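Local coordinates for protein putative NAD(P)H nitroreductase MhqN (Bacillus subtilis, PDB 3BEM) that is a putative FMN-dependent NAD(P)H nitroreductase that works as a homodimer and may contribute to the degradation of aromatic compounds, at residues A14-L19 with F154-A159; S129-E132 with F138-D141. The protein carries 3 engineered substitutions. All coordinates share one frame; numbering follows the deposited sequence. Where two conformers were deposited one is given.

In the fold
Helix 136-161 takes part in both interactions. Near its start it meets the preceding helix in interaction 2; close to its far end it packs on the N-terminal helix 12-22 in interaction 1. The two contacts lie on opposite sides of the chain's centre, with their centres 32 Å apart and their nearest atoms about 15 Å apart, and along the sequence interaction 2 is nested within the span closed by interaction 1. Both touch the second subunit. In interaction 1 the side chain of A159 is about 4 Å from that of the FMN-binding R23 and that of L156 about 10 Å from a bound FMN, whereas F130 of interaction 2 is about 6 Å from one.

Interaction 1 of 2, residues A14-L19 with F154-A159; sequences AEFTHL and FMLSAA. Engineered in segment 154-159: A159 (natural residue Lys).
L19 and A159 mark the nearest approach of the two backbones, their CA atoms 7.0 Å apart, where helix segments 14-19 and 154-159 cross almost perpendicularly (98°) with their axes 11.4 Å apart. No hydrogen bond joins them, and the contact rests on a few apolar groups. L19 carries most of it. With CG placed trans to the main-chain nitrogen (chi1 -176°), the isobutyl group points at segment 154-159 and its two methyls divide the work. CD1 settles against the backbone of A159, 3.7 Å from A159 C, and lies alongside A159 CB at 3.9 Å. CD2 turns one helical turn back, 4.0 Å from L156 O, and meets L156 CD2 methyl to methyl. The carbonyl of L156 is thus partly covered by hydrocarbon. A159 is an engineered substitution for the natural lysine, so its small methyl belongs to the crystallised variant, and the native packing here may differ.

This is a nearly orthogonal helix-helix crossing in the nitroreductase fold, joining the N-terminal helix 12-22 to the end of the long helix 136-161. The opposite side of that long helix faces the core: F154 and A158 rest on strands 164-168 and 186-195, and F154 also reaches helix 37-47.

F16 adds a lighter touch on the flank. L156 CD1 lies near the plane of the F16 ring, at its edge, 4.3 Å from F16 CZ. L156 thus faces F16 and L19 side by side, its CD1 against the ring and its CD2 against the leucine. The second subunit packs on two of these residues: its F16 lies on L156, and its S157 receives F16.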
loop_
_atom_site.group_PDB
_atom_site.type_symbol
_atom_site.label_atom_id
_atom_site.label_comp_id
_atom_site.label_asym_id
_atom_site.label_seq_id
_atom_site.Cartn_x
_atom_site.Cartn_y
_atom_site.Cartn_z
ATOM N N ALA B 14 -6.167 4.563 -19.962
ATOM C CA ALA B 14 -5.392 5.704 -20.404
ATOM C C ALA B 14 -5.431 6.798 -19.348
ATOM O O ALA B 14 -4.417 7.413 -19.037
ATOM C CB ALA B 14 -5.939 6.203 -21.728
ATOM N N GLU B 15 -6.610 7.055 -18.767
ATOM C CA GLU B 15 -6.696 8.056 -17.694
ATOM C C GLU B 15 -5.846 7.720 -16.474
ATOM O O GLU B 15 -5.120 8.568 -15.941
ATOM C CB GLU B 15 -8.123 8.178 -17.227
ATOM C CG GLU B 15 -8.912 9.062 -18.120
ATOM C CD GLU B 15 -8.671 10.545 -17.790
ATOM O OE1 GLU B 15 -8.818 10.942 -16.598
ATOM O OE2 GLU B 15 -8.326 11.298 -18.727
ATOM N N PHE B 16 -5.926 6.463 -16.046
ATOM C CA PHE B 16 -5.195 6.042 -14.868
ATOM C C PHE B 16 -3.688 6.123 -15.140
ATOM O O PHE B 16 -2.892 6.522 -14.270
ATOM C CB PHE B 16 -5.636 4.657 -14.389
ATOM C CG PHE B 16 -5.010 4.253 -13.096
ATOM C CD1 PHE B 16 -5.219 4.993 -11.913
ATOM C CD2 PHE B 16 -4.121 3.179 -13.052
ATOM C CE1 PHE B 16 -4.603 4.664 -10.732
ATOM C CE2 PHE B 16 -3.482 2.837 -11.816
ATOM C CZ PHE B 16 -3.738 3.562 -10.670
ATOM N N THR B 17 -3.304 5.756 -16.371
ATOM C CA THR B 17 -1.875 5.779 -16.767
ATOM C C THR B 17 -1.332 7.193 -16.666
ATOM O O THR B 17 -0.241 7.425 -16.128
ATOM C CB THR B 17 -1.725 5.237 -18.197
ATOM O OG1 THR B 17 -2.067 3.856 -18.162
ATOM C CG2 THR B 17 -0.326 5.411 -18.737
ATOM N N HIS B 18 -2.114 8.151 -17.135
ATOM C CA HIS B 18 -1.714 9.550 -16.984
ATOM C C HIS B 18 -1.567 9.971 -15.509
ATOM O O HIS B 18 -0.594 10.613 -15.119
ATOM C CB HIS B 18 -2.720 10.447 -17.683
ATOM C CG HIS B 18 -2.322 11.877 -17.667
ATOM N ND1 HIS B 18 -1.237 12.350 -18.368
ATOM C CD2 HIS B 18 -2.829 12.936 -17.001
ATOM C CE1 HIS B 18 -1.110 13.645 -18.151
ATOM N NE2 HIS B 18 -2.067 14.027 -17.327
ATOM N N LEU B 19 -2.536 9.597 -14.676
ATOM C CA LEU B 19 -2.483 9.925 -13.248
ATOM C C LEU B 19 -1.178 9.390 -12.656
ATOM O O LEU B 19 -0.471 10.105 -11.923
ATOM C CB LEU B 19 -3.708 9.324 -12.501
ATOM C CG LEU B 19 -3.809 9.685 -11.016
ATOM C CD1 LEU B 19 -4.093 11.164 -10.781
ATOM C CD2 LEU B 19 -4.895 8.828 -10.376
ATOM N N PHE B 154 -4.405 7.015 -0.552
ATOM C CA PHE B 154 -4.366 8.466 -0.221
ATOM C C PHE B 154 -3.563 9.266 -1.261
ATOM O O PHE B 154 -4.010 10.298 -1.749
ATOM C CB PHE B 154 -3.815 8.741 1.177
ATOM C CG PHE B 154 -3.785 10.232 1.492
ATOM C CD1 PHE B 154 -4.952 10.906 1.832
ATOM C CD2 PHE B 154 -2.647 10.983 1.235
ATOM C CE1 PHE B 154 -4.944 12.265 2.005
ATOM C CE2 PHE B 154 -2.647 12.349 1.399
ATOM C CZ PHE B 154 -3.808 12.984 1.791
HETATM N N MSE B 155 -2.361 8.806 -1.552
HETATM C CA MSE B 155 -1.477 9.518 -2.464
HETATM C C MSE B 155 -2.089 9.647 -3.879
HETATM O O MSE B 155 -1.942 10.681 -4.500
HETATM C CB MSE B 155 -0.061 8.910 -2.423
HETATM C CG MSE B 155 0.585 9.150 -1.117
HETATM SE SE MSE B 155 2.450 8.554 -1.263
HETATM C CE MSE B 155 2.171 6.663 -0.812
ATOM N N LEU B 156 -2.718 8.577 -4.404
ATOM C CA LEU B 156 -3.370 8.649 -5.716
ATOM C C LEU B 156 -4.604 9.565 -5.688
ATOM O O LEU B 156 -4.828 10.305 -6.651
ATOM C CB LEU B 156 -3.716 7.281 -6.241
ATOM C CG LEU B 156 -2.448 6.492 -6.677
ATOM C CD1 LEU B 156 -2.856 5.009 -6.738
ATOM C CD2 LEU B 156 -1.808 7.044 -7.984
ATOM N N SER B 157 -5.336 9.564 -4.568
ATOM C CA SER B 157 -6.446 10.522 -4.389
ATOM C C SER B 157 -5.948 11.974 -4.423
ATOM O O SER B 157 -6.506 12.835 -5.074
ATOM C CB SER B 157 -7.176 10.244 -3.072
ATOM O OG SER B 157 -7.712 8.915 -3.032
ATOM N N ALA B 158 -4.868 12.239 -3.689
ATOM C CA ALA B 158 -4.253 13.551 -3.681
ATOM C C ALA B 158 -3.832 14.003 -5.055
ATOM O O ALA B 158 -4.123 15.106 -5.488
ATOM C CB ALA B 158 -3.095 13.568 -2.696
ATOM N N ALA B 159 -3.226 13.091 -5.792
ATOM C CA ALA B 159 -2.776 13.355 -7.152
ATOM C C ALA B 159 -3.944 13.674 -8.063
ATOM O O ALA B 159 -3.899 14.620 -8.850
ATOM C CB ALA B 159 -1.989 12.148 -7.704
#

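Interaction 2 of 2, residues S129-E132 with F138-D141; sequences SFYE and FKRD
F138 pushes its ring between F130 and Y131, and these three aromatics form the tightly packed part of the contact. The edge of F138 faces the ring of Y131 in an edge-to-face pair, planes at 58°: F138 CE2 stands over one face of the Y131 ring, offset toward its rim and 3.8 Å from Y131 CD2. Its far end also reaches F130, whose edge atom CE1 lies 3.5 Å from F138 CZ; that pair is oblique. A trans first torsion (chi1 179°) sends the F138 ring toward the facing helix. Y131 is anchored at its other end by a hydrogen bond between Y131 OH and H58 NE2.

The outer side is less closely packed: E132 is exposed and meets the other segment through its carboxylate alone. K139 passes the Y131 ring edge, its CG 4.2 Å from Y131 CD2, then runs extended to a salt bridge, NZ to E132 OE1 at 3.0 Å. NZ approaches from above the carboxylate, 48° out of its plane, and is shared with E136 and the hydroxyl of Y99. A methionine in its place would probably leave the E132 and E136 carboxylates without their common cation.

F130 also meets F54 of the flavin pocket and G170 of the second subunit. An aromatic cluster thus fills the corner between consecutive helices 117-134 and 136-161, beside the FMN site at the nitroreductase dimer interface.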
loop_
_atom_site.group_PDB
_atom_site.type_symbol
_atom_site.label_atom_id
_atom_site.label_comp_id
_atom_site.label_asym_id
_atom_site.label_seq_id
_atom_site.Cartn_x
_atom_site.Cartn_y
_atom_site.Cartn_z
ATOM N N SER B 129 -9.794 -14.882 16.214
ATOM C CA SER B 129 -8.874 -15.969 16.367
ATOM C C SER B 129 -7.795 -16.008 15.283
ATOM O O SER B 129 -6.705 -16.422 15.571
ATOM C CB SER B 129 -9.604 -17.319 16.476
ATOM O OG SER B 129 -10.146 -17.700 15.238
ATOM N N PHE B 130 -8.099 -15.571 14.065
ATOM C CA PHE B 130 -7.069 -15.451 13.025
ATOM C C PHE B 130 -5.880 -14.606 13.541
ATOM O O PHE B 130 -4.725 -15.005 13.432
ATOM C CB PHE B 130 -7.632 -14.828 11.749
ATOM C CG PHE B 130 -6.735 -14.974 10.558
ATOM C CD1 PHE B 130 -5.774 -14.025 10.274
ATOM C CD2 PHE B 130 -6.852 -16.068 9.714
ATOM C CE1 PHE B 130 -4.948 -14.135 9.179
ATOM C CE2 PHE B 130 -6.024 -16.194 8.613
ATOM C CZ PHE B 130 -5.052 -15.234 8.356
ATOM N N TYR B 131 -6.166 -13.455 14.135
ATOM C CA TYR B 131 -5.150 -12.601 14.692
ATOM C C TYR B 131 -4.514 -13.156 15.967
ATOM O O TYR B 131 -3.309 -13.285 16.056
ATOM C CB TYR B 131 -5.694 -11.188 14.970
ATOM C CG TYR B 131 -5.805 -10.352 13.700
ATOM C CD1 TYR B 131 -6.788 -10.620 12.739
ATOM C CD2 TYR B 131 -4.870 -9.355 13.427
ATOM C CE1 TYR B 131 -6.885 -9.858 11.582
ATOM C CE2 TYR B 131 -4.970 -8.564 12.254
ATOM C CZ TYR B 131 -5.959 -8.846 11.329
ATOM O OH TYR B 131 -5.997 -8.107 10.169
ATOM N N GLU B 132 -5.333 -13.512 16.934
ATOM C CA GLU B 132 -4.786 -14.025 18.200
ATOM C C GLU B 132 -3.967 -15.304 18.010
ATOM O O GLU B 132 -2.946 -15.468 18.671
ATOM C CB GLU B 132 -5.896 -14.261 19.233
ATOM C CG GLU B 132 -6.688 -13.034 19.661
ATOM C CD GLU B 132 -5.991 -12.150 20.699
ATOM O OE1 GLU B 132 -4.719 -12.142 20.786
ATOM O OE2 GLU B 132 -6.748 -11.447 21.429
ATOM N N PHE B 138 2.349 -10.761 13.939
ATOM C CA PHE B 138 1.334 -10.722 12.896
ATOM C C PHE B 138 0.432 -9.472 13.027
ATOM O O PHE B 138 0.129 -8.820 12.035
ATOM C CB PHE B 138 0.488 -11.989 12.865
ATOM C CG PHE B 138 -0.577 -11.958 11.799
ATOM C CD1 PHE B 138 -0.219 -12.082 10.456
ATOM C CD2 PHE B 138 -1.918 -11.736 12.117
ATOM C CE1 PHE B 138 -1.184 -12.003 9.453
ATOM C CE2 PHE B 138 -2.875 -11.664 11.109
ATOM C CZ PHE B 138 -2.479 -11.791 9.774
ATOM N N LYS B 139 -0.012 -9.150 14.236
ATOM C CA LYS B 139 -0.818 -7.971 14.507
ATOM C C LYS B 139 -0.132 -6.709 14.032
ATOM O O LYS B 139 -0.758 -5.826 13.464
ATOM C CB LYS B 139 -1.124 -7.841 16.005
ATOM C CG LYS B 139 -2.080 -8.915 16.561
ATOM C CD LYS B 139 -2.181 -8.796 18.052
ATOM C CE LYS B 139 -2.912 -9.964 18.643
ATOM N NZ LYS B 139 -2.948 -9.809 20.142
ATOM N N ARG B 140 1.183 -6.632 14.263
ATOM C CA ARG B 140 1.950 -5.474 13.825
ATOM C C ARG B 140 2.163 -5.484 12.308
ATOM O O ARG B 140 2.097 -4.418 11.675
ATOM C CB ARG B 140 3.289 -5.440 14.585
ATOM C CG ARG B 140 4.139 -4.254 14.258
ATOM C CD ARG B 140 5.289 -4.103 15.248
ATOM N NE ARG B 140 6.052 -2.964 14.807
ATOM C CZ ARG B 140 7.029 -3.024 13.927
ATOM N NH1 ARG B 140 7.448 -4.184 13.462
ATOM N NH2 ARG B 140 7.597 -1.892 13.519
ATOM N N ASP B 141 2.468 -6.651 11.752
ATOM C CA ASP B 141 2.578 -6.800 10.296
ATOM C C ASP B 141 1.297 -6.278 9.618
ATOM O O ASP B 141 1.374 -5.594 8.585
ATOM C CB ASP B 141 2.723 -8.252 9.871
ATOM C CG ASP B 141 4.028 -8.890 10.251
ATOM O OD1 ASP B 141 4.944 -8.166 10.708
ATOM O OD2 ASP B 141 4.101 -10.142 10.068
#